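Side-chain contact in Alr1010 protein (Nostoc, PDB 3URG), which probably binds calcium, as its membership of the cyanobacterial CcbP family suggests: residues A115-I120 against E131-W136. Residues are numbered along the deposited sequence; the frame is centred on the assembly and turned at random.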
loop_
_atom_site.group_PDB
_atom_site.type_symbol
_atom_site.label_atom_id
_atom_site.label_comp_id
_atom_site.label_asym_id
_atom_site.label_seq_id
_atom_site.Cartn_x
_atom_site.Cartn_y
_atom_site.Cartn_z
ATOM N N ALA A 115 2.968 -8.233 4.052
ATOM C CA ALA A 115 1.613 -7.772 4.296
ATOM C C ALA A 115 1.150 -6.881 3.146
ATOM O O ALA A 115 1.946 -6.096 2.593
ATOM C CB ALA A 115 1.558 -6.979 5.605
ATOM N N LYS A 116 -0.133 -6.991 2.808
ATOM C CA LYS A 116 -0.777 -6.041 1.906
ATOM C C LYS A 116 -0.819 -4.645 2.546
ATOM O O LYS A 116 -1.280 -4.488 3.677
ATOM C CB LYS A 116 -2.206 -6.498 1.583
ATOM C CG LYS A 116 -2.271 -7.876 0.954
ATOM C CD LYS A 116 -3.552 -8.124 0.193
ATOM C CE LYS A 116 -4.679 -8.556 1.094
ATOM N NZ LYS A 116 -5.700 -9.309 0.311
ATOM N N LEU A 117 -0.348 -3.630 1.824
ATOM C CA LEU A 117 -0.419 -2.260 2.331
ATOM C C LEU A 117 -1.858 -1.909 2.728
ATOM O O LEU A 117 -2.082 -1.164 3.679
ATOM C CB LEU A 117 0.103 -1.270 1.279
ATOM C CG LEU A 117 0.262 0.184 1.729
ATOM C CD1 LEU A 117 1.157 0.280 2.966
ATOM C CD2 LEU A 117 0.831 1.037 0.602
ATOM N N SER A 118 -2.830 -2.450 2.004
ATOM C CA SER A 118 -4.235 -2.136 2.255
ATOM C C SER A 118 -4.723 -2.666 3.606
ATOM O O SER A 118 -5.823 -2.321 4.050
ATOM C CB SER A 118 -5.118 -2.705 1.133
ATOM O OG SER A 118 -5.062 -4.122 1.125
ATOM N N ASP A 119 -3.910 -3.509 4.242
ATOM C CA ASP A 119 -4.218 -4.045 5.580
ATOM C C ASP A 119 -3.443 -3.361 6.710
ATOM O O ASP A 119 -3.472 -3.813 7.868
ATOM C CB ASP A 119 -3.941 -5.545 5.633
ATOM C CG ASP A 119 -4.987 -6.365 4.892
ATOM O OD1 ASP A 119 -6.144 -5.913 4.818
ATOM O OD2 ASP A 119 -4.649 -7.475 4.416
ATOM N N ILE A 120 -2.771 -2.264 6.377
ATOM C CA ILE A 120 -1.944 -1.542 7.335
ATOM C C ILE A 120 -2.570 -0.200 7.711
ATOM O O ILE A 120 -2.901 0.611 6.846
ATOM C CB ILE A 120 -0.545 -1.245 6.770
ATOM C CG1 ILE A 120 0.222 -2.530 6.480
ATOM C CG2 ILE A 120 0.239 -0.321 7.734
ATOM C CD1 ILE A 120 0.496 -3.361 7.703
ATOM N N GLU A 131 -0.256 10.503 3.068
ATOM C CA GLU A 131 -0.836 10.816 1.765
ATOM C C GLU A 131 -0.706 9.661 0.763
ATOM O O GLU A 131 -1.680 9.295 0.090
ATOM C CB GLU A 131 -0.195 12.082 1.200
ATOM C CG GLU A 131 -0.771 12.521 -0.137
ATOM C CD GLU A 131 -0.152 13.815 -0.605
ATOM O OE1 GLU A 131 0.833 13.757 -1.369
ATOM O OE2 GLU A 131 -0.646 14.889 -0.195
ATOM N N ALA A 132 0.492 9.087 0.667
ATOM C CA ALA A 132 0.738 7.991 -0.277
ATOM C C ALA A 132 -0.109 6.772 0.067
ATOM O O ALA A 132 -0.658 6.115 -0.805
ATOM C CB ALA A 132 2.213 7.621 -0.305
ATOM N N ILE A 133 -0.219 6.457 1.346
ATOM C CA ILE A 133 -1.103 5.362 1.731
ATOM C C ILE A 133 -2.560 5.647 1.352
ATOM O O ILE A 133 -3.246 4.775 0.812
ATOM C CB ILE A 133 -1.004 5.055 3.236
ATOM C CG1 ILE A 133 0.381 4.484 3.562
ATOM C CG2 ILE A 133 -2.073 4.043 3.628
ATOM C CD1 ILE A 133 0.604 4.260 5.072
ATOM N N ALA A 134 -3.025 6.864 1.645
ATOM C CA ALA A 134 -4.374 7.292 1.268
ATOM C C ALA A 134 -4.615 7.245 -0.250
ATOM O O ALA A 134 -5.724 6.946 -0.701
ATOM C CB ALA A 134 -4.646 8.692 1.797
ATOM N N ASP A 135 -3.587 7.559 -1.033
ATOM C CA ASP A 135 -3.717 7.529 -2.495
ATOM C C ASP A 135 -3.955 6.091 -2.941
ATOM O O ASP A 135 -4.767 5.812 -3.839
ATOM C CB ASP A 135 -2.447 8.056 -3.167
ATOM C CG ASP A 135 -2.347 9.579 -3.165
ATOM O OD1 ASP A 135 -1.227 10.077 -3.399
ATOM O OD2 ASP A 135 -3.362 10.280 -2.936
ATOM N N TRP A 136 -3.222 5.172 -2.325
ATOM C CA TRP A 136 -3.340 3.759 -2.692
ATOM C C TRP A 136 -4.714 3.229 -2.278
ATOM O O TRP A 136 -5.394 2.569 -3.057
ATOM C CB TRP A 136 -2.209 2.938 -2.041
ATOM C CG TRP A 136 -2.353 1.447 -2.233
ATOM C CD1 TRP A 136 -2.466 0.504 -1.255
ATOM C CD2 TRP A 136 -2.409 0.738 -3.481
ATOM N NE1 TRP A 136 -2.580 -0.745 -1.809
ATOM C CE2 TRP A 136 -2.550 -0.633 -3.176
ATOM C CE3 TRP A 136 -2.355 1.129 -4.824
ATOM C CZ2 TRP A 136 -2.635 -1.618 -4.161
ATOM C CZ3 TRP A 136 -2.434 0.135 -5.812
ATOM C CH2 TRP A 136 -2.580 -1.213 -5.471
HETATM O O HOH W 1 -2.324 -3.469 -0.867
#
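Leu117 meets the CD1 corner of the Trp136 indole obliquely, and this is the tight part of the contact. Its methyl CD2 comes within 3.8 Å of Trp136 CD1, and Leu117 CB and CG follow at 4.0 and 4.1 Å from the same atom, so one side of the leucine bears on this ring carbon. In both residues CG is anti to the backbone N (Leu117 chi1 -172°, Trp136 chi1 173°), which carries the two side chains into the space between turn and helix. The other leucine methyl, CD1, faces Ile133 one helical turn earlier, more loosely, at 4.3 Å from Ile133 CG1. Leu117 thus spreads its two methyls over an i, i+3 pair of helix 127-141. The leucine sits at the start of a short 3-10 turn, 117-119, that links strands 111-116 and 120-122, the two outer strands of the antiparallel sheet; the contact therefore packs the connection between the sheet's edges against the C-terminal helix. Helix 45-59 adds Leu56 to the leucine's surroundings, while Trp52 meets the Trp136 ring edge-to-face.

Toward Ser118 the fit slackens and turns polar. The backbone N of Ser118 lies at the indole edge, near the ring plane but 4.2 Å from Trp136 NE1, and a single water bridges the two. That water accepts from Trp136 NE1 at 2.9 Å, lying in the plane of the ring, and from Ser118 N at 3.1 Å, giving both N-H groups a partner beside the apolar packing. Partly exposed Ser118 contributes little side-chain packing here, its CB staying 4.4 Å from Trp136 NE1.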